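Local coordinates for periplasmic binding protein (Sulfurospirillum deleyianum, PDB 4PAG) that probably captures a small solute in the periplasm for an ABC transporter, and is found here with a histidine in its pocket, at residues Lys168-Ala176 with Leu195-Val203; Leu182-His191 with His204-Gln215. All blocks are in the same frame, centred on the assembly; numbering follows the deposited sequence. Where two conformers were deposited one is given.

Contact 1: residues Lys168-Ala176 with Leu195-Val203; sequences KERTKVYYA and LALAGGNLV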
loop_
_atom_site.group_PDB
_atom_site.type_symbol
_atom_site.label_atom_id
_atom_site.label_comp_id
_atom_site.label_asym_id
_atom_site.label_seq_id
_atom_site.Cartn_x
_atom_site.Cartn_y
_atom_site.Cartn_z
ATOM N N LYS A 168 12.775 -23.846 -2.365
ATOM C CA LYS A 168 12.450 -24.836 -1.329
ATOM C C LYS A 168 12.689 -24.353 0.107
ATOM O O LYS A 168 12.246 -25.000 1.049
ATOM C CB LYS A 168 13.233 -26.141 -1.557
ATOM C CG LYS A 168 12.498 -27.179 -2.392
ATOM C CD LYS A 168 12.075 -26.629 -3.746
ATOM C CE LYS A 168 11.802 -27.745 -4.742
ATOM N NZ LYS A 168 11.663 -27.217 -6.129
ATOM N N GLU A 169 13.396 -23.238 0.272
ATOM C CA GLU A 169 13.656 -22.666 1.591
ATOM C C GLU A 169 12.817 -21.411 1.880
ATOM O O GLU A 169 13.055 -20.735 2.879
ATOM C CB GLU A 169 15.146 -22.347 1.738
ATOM C CG GLU A 169 16.035 -23.588 1.762
ATOM C CD GLU A 169 17.518 -23.262 1.815
ATOM O OE1 GLU A 169 17.873 -22.097 2.082
ATOM O OE2 GLU A 169 18.336 -24.182 1.592
ATOM N N ARG A 170 11.837 -21.108 1.027
ATOM C CA ARG A 170 11.001 -19.922 1.215
ATOM C C ARG A 170 10.050 -20.113 2.390
ATOM O O ARG A 170 9.413 -21.158 2.520
ATOM C CB ARG A 170 10.200 -19.603 -0.051
ATOM C CG ARG A 170 11.052 -19.301 -1.279
ATOM C CD ARG A 170 11.566 -17.882 -1.253
ATOM N NE ARG A 170 12.517 -17.581 -2.327
ATOM C CZ ARG A 170 12.231 -16.939 -3.460
ATOM N NH1 ARG A 170 11.003 -16.526 -3.729
ATOM N NH2 ARG A 170 13.196 -16.707 -4.341
ATOM N N THR A 171 9.945 -19.093 3.232
ATOM C CA THR A 171 9.155 -19.168 4.462
ATOM C C THR A 171 7.657 -19.212 4.156
ATOM O O THR A 171 7.142 -18.334 3.479
ATOM C CB THR A 171 9.469 -17.951 5.355
ATOM O OG1 THR A 171 10.869 -17.932 5.643
ATOM C CG2 THR A 171 8.681 -17.970 6.669
ATOM N N LYS A 172 6.959 -20.228 4.664
ATOM C CA LYS A 172 5.503 -20.290 4.528
ATOM C C LYS A 172 4.843 -19.224 5.403
ATOM O O LYS A 172 5.134 -19.119 6.599
ATOM C CB LYS A 172 4.975 -21.674 4.897
ATOM C CG LYS A 172 5.423 -22.776 3.946
ATOM C CD LYS A 172 5.240 -24.159 4.552
ATOM C CE LYS A 172 3.779 -24.522 4.744
ATOM N NZ LYS A 172 3.624 -25.725 5.619
ATOM N N VAL A 173 3.960 -18.432 4.800
ATOM C CA VAL A 173 3.310 -17.339 5.505
ATOM C C VAL A 173 1.793 -17.340 5.258
ATOM O O VAL A 173 1.322 -17.578 4.138
ATOM C CB VAL A 173 3.968 -15.966 5.160
ATOM C CG1 VAL A 173 3.980 -15.690 3.665
ATOM C CG2 VAL A 173 3.284 -14.820 5.893
ATOM N N TYR A 174 1.043 -17.090 6.330
ATOM C CA TYR A 174 -0.393 -16.912 6.281
ATOM C C TYR A 174 -0.709 -15.456 6.586
ATOM O O TYR A 174 -0.269 -14.914 7.596
ATOM C CB TYR A 174 -1.094 -17.824 7.294
ATOM C CG TYR A 174 -2.589 -17.621 7.349
ATOM C CD1 TYR A 174 -3.386 -17.927 6.252
ATOM C CD2 TYR A 174 -3.206 -17.098 8.480
ATOM C CE1 TYR A 174 -4.751 -17.728 6.283
ATOM C CE2 TYR A 174 -4.580 -16.895 8.522
ATOM C CZ TYR A 174 -5.343 -17.216 7.417
ATOM O OH TYR A 174 -6.696 -17.035 7.430
ATOM N N TYR A 175 -1.463 -14.822 5.696
ATOM C CA TYR A 175 -1.895 -13.442 5.882
ATOM C C TYR A 175 -3.264 -13.461 6.547
ATOM O O TYR A 175 -4.259 -13.816 5.921
ATOM C CB TYR A 175 -1.948 -12.739 4.524
ATOM C CG TYR A 175 -2.334 -11.275 4.540
ATOM C CD1 TYR A 175 -2.035 -10.446 5.619
ATOM C CD2 TYR A 175 -2.984 -10.715 3.448
ATOM C CE1 TYR A 175 -2.383 -9.100 5.611
ATOM C CE2 TYR A 175 -3.336 -9.380 3.428
ATOM C CZ TYR A 175 -3.044 -8.573 4.508
ATOM O OH TYR A 175 -3.419 -7.244 4.469
ATOM N N ALA A 176 -3.304 -13.115 7.831
ATOM C CA ALA A 176 -4.530 -13.244 8.612
ATOM C C ALA A 176 -5.280 -11.930 8.623
ATOM O O ALA A 176 -4.829 -10.955 9.208
ATOM C CB ALA A 176 -4.217 -13.686 10.030
ATOM N N LEU A 195 3.975 -9.534 0.315
ATOM C CA LEU A 195 4.329 -10.782 0.999
ATOM C C LEU A 195 5.121 -11.699 0.062
ATOM O O LEU A 195 6.103 -12.320 0.467
ATOM C CB LEU A 195 3.077 -11.479 1.522
ATOM C CG LEU A 195 2.319 -10.696 2.603
ATOM C CD1 LEU A 195 0.844 -11.072 2.639
ATOM C CD2 LEU A 195 2.948 -10.952 3.954
ATOM N N ALA A 196 4.700 -11.768 -1.194
ATOM C CA ALA A 196 5.426 -12.535 -2.212
ATOM C C ALA A 196 6.724 -11.838 -2.617
ATOM O O ALA A 196 7.743 -12.492 -2.841
ATOM C CB ALA A 196 4.545 -12.755 -3.428
ATOM N N LEU A 197 6.685 -10.510 -2.708
ATOM C CA LEU A 197 7.876 -9.726 -3.057
ATOM C C LEU A 197 8.984 -9.867 -2.011
ATOM O O LEU A 197 10.177 -9.803 -2.332
ATOM C CB LEU A 197 7.503 -8.253 -3.205
ATOM C CG LEU A 197 8.526 -7.362 -3.900
ATOM C CD1 LEU A 197 8.635 -7.730 -5.373
ATOM C CD2 LEU A 197 8.141 -5.898 -3.731
ATOM N N ALA A 198 8.577 -10.070 -0.763
ATOM C CA ALA A 198 9.505 -10.269 0.339
ATOM C C ALA A 198 10.055 -11.702 0.428
ATOM O O ALA A 198 10.820 -11.998 1.328
ATOM C CB ALA A 198 8.822 -9.899 1.643
ATOM N N GLY A 199 9.650 -12.583 -0.481
ATOM C CA GLY A 199 10.138 -13.962 -0.509
ATOM C C GLY A 199 9.269 -14.949 0.255
ATOM O O GLY A 199 9.722 -16.032 0.613
ATOM N N GLY A 200 8.015 -14.588 0.494
ATOM C CA GLY A 200 7.093 -15.470 1.183
ATOM C C GLY A 200 6.488 -16.525 0.276
ATOM O O GLY A 200 6.287 -16.300 -0.921
ATOM N N ASN A 201 6.219 -17.686 0.860
ATOM C CA ASN A 201 5.409 -18.720 0.236
ATOM C C ASN A 201 4.010 -18.614 0.842
ATOM O O ASN A 201 3.715 -19.167 1.920
ATOM C CB ASN A 201 6.043 -20.088 0.474
ATOM C CG ASN A 201 5.241 -21.222 -0.109
ATOM O OD1 ASN A 201 4.138 -21.042 -0.599
ATOM N ND2 ASN A 201 5.800 -22.419 -0.050
ATOM N N LEU A 202 3.156 -17.860 0.159
ATOM C CA LEU A 202 1.808 -17.594 0.652
ATOM C C LEU A 202 0.973 -18.875 0.599
ATOM O O LEU A 202 0.830 -19.480 -0.455
ATOM C CB LEU A 202 1.164 -16.486 -0.174
ATOM C CG LEU A 202 1.568 -15.067 0.208
ATOM C CD1 LEU A 202 1.256 -14.099 -0.925
ATOM C CD2 LEU A 202 0.846 -14.644 1.482
ATOM N N VAL A 203 0.420 -19.290 1.734
ATOM C CA VAL A 203 -0.131 -20.644 1.833
ATOM C C VAL A 203 -1.438 -20.902 1.076
ATOM O O VAL A 203 -1.687 -22.038 0.680
ATOM C CB VAL A 203 -0.288 -21.104 3.297
ATOM C CG1 VAL A 203 1.085 -21.232 3.931
ATOM C CG2 VAL A 203 -1.178 -20.156 4.097
HETATM O O HOH W 1 8.398 -22.923 0.808
#

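Contact 2: residues Leu182-His191 with His204-Gln215; sequences LQTECDRSFH and HKCVQNSVVGLQ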
loop_
_atom_site.group_PDB
_atom_site.type_symbol
_atom_site.label_atom_id
_atom_site.label_comp_id
_atom_site.label_asym_id
_atom_site.label_seq_id
_atom_site.Cartn_x
_atom_site.Cartn_y
_atom_site.Cartn_z
ATOM N N LEU A 182 -9.832 -15.277 9.938
ATOM C CA LEU A 182 -10.382 -16.309 9.043
ATOM C C LEU A 182 -10.656 -15.805 7.620
ATOM O O LEU A 182 -11.347 -16.465 6.846
ATOM C CB LEU A 182 -11.654 -16.926 9.641
ATOM C CG LEU A 182 -11.549 -17.558 11.038
ATOM C CD1 LEU A 182 -12.883 -18.181 11.429
ATOM C CD2 LEU A 182 -10.441 -18.595 11.106
ATOM N N GLN A 183 -10.130 -14.639 7.287
ATOM C CA GLN A 183 -10.071 -14.215 5.907
ATOM C C GLN A 183 -8.614 -14.078 5.543
ATOM O O GLN A 183 -7.765 -13.830 6.402
ATOM C CB GLN A 183 -10.813 -12.898 5.679
ATOM C CG GLN A 183 -12.327 -13.024 5.743
ATOM C CD GLN A 183 -12.847 -13.005 7.167
ATOM O OE1 GLN A 183 -12.549 -12.095 7.938
ATOM N NE2 GLN A 183 -13.624 -14.012 7.519
ATOM N N THR A 184 -8.327 -14.262 4.264
ATOM C CA THR A 184 -6.963 -14.168 3.769
ATOM C C THR A 184 -6.984 -13.713 2.323
ATOM O O THR A 184 -8.045 -13.370 1.781
ATOM C CB THR A 184 -6.184 -15.503 3.922
ATOM O OG1 THR A 184 -4.787 -15.276 3.691
ATOM C CG2 THR A 184 -6.692 -16.585 2.965
ATOM N N GLU A 185 -5.805 -13.663 1.723
ATOM C CA GLU A 185 -5.692 -13.350 0.312
ATOM C C GLU A 185 -5.145 -14.526 -0.447
ATOM O O GLU A 185 -4.428 -15.365 0.103
ATOM C CB GLU A 185 -4.777 -12.156 0.104
ATOM C CG GLU A 185 -5.330 -10.883 0.716
ATOM C CD GLU A 185 -6.679 -10.518 0.137
ATOM O OE1 GLU A 185 -6.815 -10.557 -1.108
ATOM O OE2 GLU A 185 -7.595 -10.187 0.918
ATOM N N CYS A 186 -5.489 -14.571 -1.723
ATOM C CA CYS A 186 -4.854 -15.482 -2.660
ATOM C C CYS A 186 -3.370 -15.138 -2.750
ATOM O O CYS A 186 -2.982 -13.988 -2.528
ATOM C CB CYS A 186 -5.500 -15.346 -4.043
ATOM S SG CYS A 186 -7.197 -15.960 -4.152
ATOM N N ASP A 187 -2.547 -16.133 -3.074
ATOM C CA ASP A 187 -1.127 -15.905 -3.291
ATOM C C ASP A 187 -0.863 -14.969 -4.474
ATOM O O ASP A 187 0.193 -14.359 -4.542
ATOM C CB ASP A 187 -0.366 -17.222 -3.466
ATOM C CG ASP A 187 -0.599 -17.872 -4.815
ATOM O OD1 ASP A 187 -1.755 -18.199 -5.150
ATOM O OD2 ASP A 187 0.392 -18.058 -5.553
ATOM N N ARG A 188 -1.818 -14.863 -5.397
ATOM C CA ARG A 188 -1.757 -13.862 -6.465
ATOM C C ARG A 188 -2.905 -12.873 -6.292
ATOM O O ARG A 188 -4.046 -13.149 -6.671
ATOM C CB ARG A 188 -1.796 -14.543 -7.834
ATOM C CG ARG A 188 -0.448 -15.138 -8.248
ATOM C CD ARG A 188 -0.621 -16.413 -9.067
ATOM N NE ARG A 188 -1.171 -17.481 -8.232
ATOM C CZ ARG A 188 -1.791 -18.575 -8.674
ATOM N NH1 ARG A 188 -1.957 -18.798 -9.982
ATOM N NH2 ARG A 188 -2.252 -19.458 -7.787
ATOM N N SER A 189 -2.591 -11.723 -5.699
ATOM C CA SER A 189 -3.595 -10.713 -5.350
ATOM C C SER A 189 -2.893 -9.398 -5.120
ATOM O O SER A 189 -1.799 -9.389 -4.556
ATOM C CB SER A 189 -4.320 -11.115 -4.063
ATOM O OG SER A 189 -5.057 -10.028 -3.503
ATOM N N PHE A 190 -3.503 -8.279 -5.516
ATOM C CA PHE A 190 -2.862 -7.004 -5.221
ATOM C C PHE A 190 -2.862 -6.669 -3.720
ATOM O O PHE A 190 -2.116 -5.790 -3.275
ATOM C CB PHE A 190 -3.315 -5.837 -6.123
ATOM C CG PHE A 190 -4.773 -5.457 -6.038
ATOM C CD1 PHE A 190 -5.324 -4.925 -4.878
ATOM C CD2 PHE A 190 -5.568 -5.507 -7.183
ATOM C CE1 PHE A 190 -6.654 -4.525 -4.837
ATOM C CE2 PHE A 190 -6.896 -5.106 -7.148
ATOM C CZ PHE A 190 -7.442 -4.613 -5.967
ATOM N N HIS A 191 -3.653 -7.397 -2.942
ATOM C CA HIS A 191 -3.652 -7.245 -1.485
ATOM C C HIS A 191 -2.506 -7.963 -0.764
ATOM O O HIS A 191 -2.160 -7.578 0.354
ATOM C CB HIS A 191 -4.986 -7.719 -0.920
ATOM C CG HIS A 191 -6.138 -6.843 -1.302
ATOM N ND1 HIS A 191 -6.243 -5.535 -0.883
ATOM C CD2 HIS A 191 -7.223 -7.080 -2.073
ATOM C CE1 HIS A 191 -7.354 -5.007 -1.369
ATOM N NE2 HIS A 191 -7.967 -5.926 -2.094
ATOM N N HIS A 204 -2.261 -19.870 0.889
ATOM C CA HIS A 204 -3.547 -20.007 0.205
ATOM C C HIS A 204 -3.371 -19.699 -1.295
ATOM O O HIS A 204 -3.099 -18.554 -1.685
ATOM C CB HIS A 204 -4.580 -19.082 0.854
ATOM C CG HIS A 204 -5.992 -19.319 0.415
ATOM N ND1 HIS A 204 -6.696 -20.464 0.726
ATOM C CD2 HIS A 204 -6.842 -18.534 -0.288
ATOM C CE1 HIS A 204 -7.914 -20.381 0.215
ATOM N NE2 HIS A 204 -8.028 -19.219 -0.408
ATOM N N LYS A 205 -3.526 -20.731 -2.122
ATOM C CA LYS A 205 -3.194 -20.664 -3.549
ATOM C C LYS A 205 -4.433 -20.434 -4.415
ATOM O O LYS A 205 -5.306 -21.293 -4.501
ATOM C CB LYS A 205 -2.493 -21.951 -3.999
ATOM C CG LYS A 205 -1.308 -22.373 -3.140
ATOM C CD LYS A 205 -0.222 -21.313 -3.134
ATOM C CE LYS A 205 1.108 -21.851 -2.640
ATOM N NZ LYS A 205 2.106 -20.744 -2.551
ATOM N N CYS A 206 -4.498 -19.270 -5.049
ATOM C CA CYS A 206 -5.574 -18.934 -5.999
ATOM C C CYS A 206 -5.232 -17.600 -6.649
ATOM O O CYS A 206 -4.177 -17.027 -6.363
ATOM C CB CYS A 206 -6.955 -18.853 -5.318
ATOM S SG CYS A 206 -7.017 -17.983 -3.724
ATOM N N VAL A 207 -6.111 -17.121 -7.528
ATOM C CA VAL A 207 -5.972 -15.799 -8.144
ATOM C C VAL A 207 -7.154 -14.934 -7.718
ATOM O O VAL A 207 -8.316 -15.326 -7.845
ATOM C CB VAL A 207 -5.906 -15.873 -9.691
ATOM C CG1 VAL A 207 -5.786 -14.479 -10.298
ATOM C CG2 VAL A 207 -4.723 -16.719 -10.135
ATOM N N GLN A 208 -6.847 -13.741 -7.227
ATOM C CA GLN A 208 -7.861 -12.771 -6.826
ATOM C C GLN A 208 -8.880 -12.518 -7.937
ATOM O O GLN A 208 -8.504 -12.234 -9.069
ATOM C CB GLN A 208 -7.171 -11.456 -6.487
ATOM C CG GLN A 208 -8.096 -10.299 -6.153
ATOM C CD GLN A 208 -7.345 -8.990 -6.018
ATOM O OE1 GLN A 208 -6.171 -8.889 -6.392
ATOM N NE2 GLN A 208 -8.024 -7.970 -5.487
ATOM N N ASN A 209 -10.163 -12.599 -7.605
ATOM C CA ASN A 209 -11.218 -12.313 -8.581
ATOM C C ASN A 209 -12.289 -11.353 -8.085
ATOM O O ASN A 209 -13.335 -11.231 -8.706
ATOM C CB ASN A 209 -11.848 -13.621 -9.079
ATOM C CG ASN A 209 -12.722 -14.294 -8.041
ATOM O OD1 ASN A 209 -12.589 -14.061 -6.840
ATOM N ND2 ASN A 209 -13.625 -15.146 -8.505
ATOM N N SER A 210 -12.032 -10.679 -6.970
ATOM C CA SER A 210 -12.899 -9.608 -6.483
ATOM C C SER A 210 -12.002 -8.468 -6.047
ATOM O O SER A 210 -10.857 -8.696 -5.676
ATOM C CB SER A 210 -13.751 -10.082 -5.306
ATOM O OG SER A 210 -12.950 -10.313 -4.152
ATOM N N VAL A 211 -12.509 -7.245 -6.085
ATOM C CA VAL A 211 -11.713 -6.097 -5.673
ATOM C C VAL A 211 -11.263 -6.206 -4.208
ATOM O O VAL A 211 -10.100 -5.947 -3.892
ATOM C CB VAL A 211 -12.493 -4.781 -5.878
ATOM C CG1 VAL A 211 -11.731 -3.602 -5.286
ATOM C CG2 VAL A 211 -12.747 -4.556 -7.360
ATOM N N VAL A 212 -12.171 -6.580 -3.311
ATOM C CA VAL A 212 -11.829 -6.582 -1.878
ATOM C C VAL A 212 -10.984 -7.771 -1.429
ATOM O O VAL A 212 -10.333 -7.684 -0.409
ATOM C CB VAL A 212 -13.062 -6.460 -0.957
ATOM C CG1 VAL A 212 -13.849 -5.202 -1.293
ATOM C CG2 VAL A 212 -13.944 -7.695 -1.028
ATOM N N GLY A 213 -10.987 -8.867 -2.188
ATOM C CA GLY A 213 -10.294 -10.089 -1.774
ATOM C C GLY A 213 -11.014 -10.740 -0.606
ATOM O O GLY A 213 -12.179 -11.086 -0.718
ATOM N N LEU A 214 -10.328 -10.889 0.525
ATOM C CA LEU A 214 -10.914 -11.482 1.735
ATOM C C LEU A 214 -11.513 -12.880 1.486
ATOM O O LEU A 214 -12.692 -13.124 1.706
ATOM C CB LEU A 214 -11.930 -10.520 2.369
ATOM C CG LEU A 214 -11.365 -9.147 2.767
ATOM C CD1 LEU A 214 -12.483 -8.196 3.192
ATOM C CD2 LEU A 214 -10.298 -9.248 3.859
ATOM N N GLN A 215 -10.659 -13.792 1.031
ATOM C CA GLN A 215 -11.025 -15.188 0.797
ATOM C C GLN A 215 -11.358 -15.803 2.140
ATOM O O GLN A 215 -10.659 -15.537 3.113
ATOM C CB GLN A 215 -9.857 -15.958 0.172
ATOM C CG GLN A 215 -9.168 -15.275 -1.014
ATOM C CD GLN A 215 -10.124 -14.853 -2.108
ATOM O OE1 GLN A 215 -10.143 -13.678 -2.527
ATOM N NE2 GLN A 215 -10.921 -15.805 -2.593
HETATM O O HOH W 2 -2.129 -16.797 0.502
HETATM O O HOH W 3 -7.420 -12.646 -2.740
#

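Contact 1: residues Lys168-Ala176 with Leu195-Val203
Val-173 uses both its backbone groups to hold the parallel strand beside it: Val-173 N donates to Asn-201 O at 3.0 Å, and Val-173 O accepts from Val-203 N at 3.1 Å. One step earlier, an almost straight bond of 2.9 Å runs from Asn-201 N to Thr-171 O. On one face of this ladder Val-173 CG1 and Leu-202 CD2 lie alongside each other, 4.0 Å apart. A chi1 of 56° sets CG1 between the backbone N and the carbonyl carbon, where it also packs on the CA of Gly-200; a CB on Gly-200 would strike this methyl and Leu-195 O, so glycine suits the place. Leu-195 reaches the same face, its CD1 making an off-centre CH-pi contact 4.2 Å from the centroid of the Tyr-175 ring, whose hydroxyl is hydrogen-bonded to Asp-270. On the opposite face, Lys-172 CG runs beside Asn-201 ND2, and a water links that amide nitrogen to Arg-170 O, while Asn-201 OD1 is taken by Lys-205. Val-203 CG2 meets the edge of the Tyr-174 ring, 3.8 Å from CD1. Gly-199, with its positive phi, ends the helix in a Schellman motif and turns the chain into strand 201-202. Leu-288 of helix 277-288 covers Val-173. The whole is a beta-alpha-beta crossover in the parallel sheet of one lobe.

Contact 2: residues Leu182-His191 with His204-Gln215
Asp-187 OD1 is gripped from both segments: Cys-206 N donates to it at 2.9 Å, and Arg-188 NH2 approaches its syn lone pair in a salt bridge lying in the guanidinium plane. Over one face of that guanidinium sits Val-207 CG2. Next door the two segments are covalently joined, Cys-186 SG to Cys-206 SG at 2.1 Å with a chi3 of -97°, close to the relaxed right angle of a disulfide. The amide of Gln-208 then holds a backbone group in each segment. Its chain is extended, with CG anti to the backbone N (chi1 175°), which carries the amide to Phe-190: OE1 accepts from Phe-190 N at 2.9 Å, and NE2 lies over one face of the ring, 3.4 Å from CZ, while donating to Ser-210 O. A leucine in its place would probably leave Phe-190 N and Ser-210 O without these partners and take the amide off the Phe-190 ring. Beyond it, His-191 NE2 points in its ring plane to Val-211 O at 2.8 Å, and Asp-270 holds the ring's other nitrogen. Glu-185 folds back so that OE2 takes Leu-214 N at 2.8 Å, while OE1 receives the hydroxyl of Ser-189; Arg-271 pairs with the same carboxylate. Gly-213 suits the positive phi, and a CB there would collide with Glu-185 OE1. Ser-189 OG also accepts from His-191 N, forming an ST turn. At the far end Thr-184 and Gln-215 make an antiparallel hydrogen-bonded pair. The arrangement is two loops cross-linked by a disulfide and running into a two-stranded antiparallel ribbon, consistent with a protein of the oxidising periplasm.

In the fold
Following the chain from the N terminus, after helix 141-163 it enters strand 172-176, then turns through 182-191, passes along helix 193-197 into strand 201-202, and goes straight on into 204-215. Contact 1 closes the loop that holds the first half of contact 2, and contact 2 closes a loop that holds the second half of contact 1, so the two cross. Contact 1 sets the edge strand of the parallel sheet, while contact 2 joins the loops that leave that sheet and meet in the small antiparallel ribbon of 183-184 with 215-216. They touch where Tyr-175 O probably bonds to Thr-184 OG1 and the Tyr-174 ring packs on Thr-184, tying ribbon to sheet.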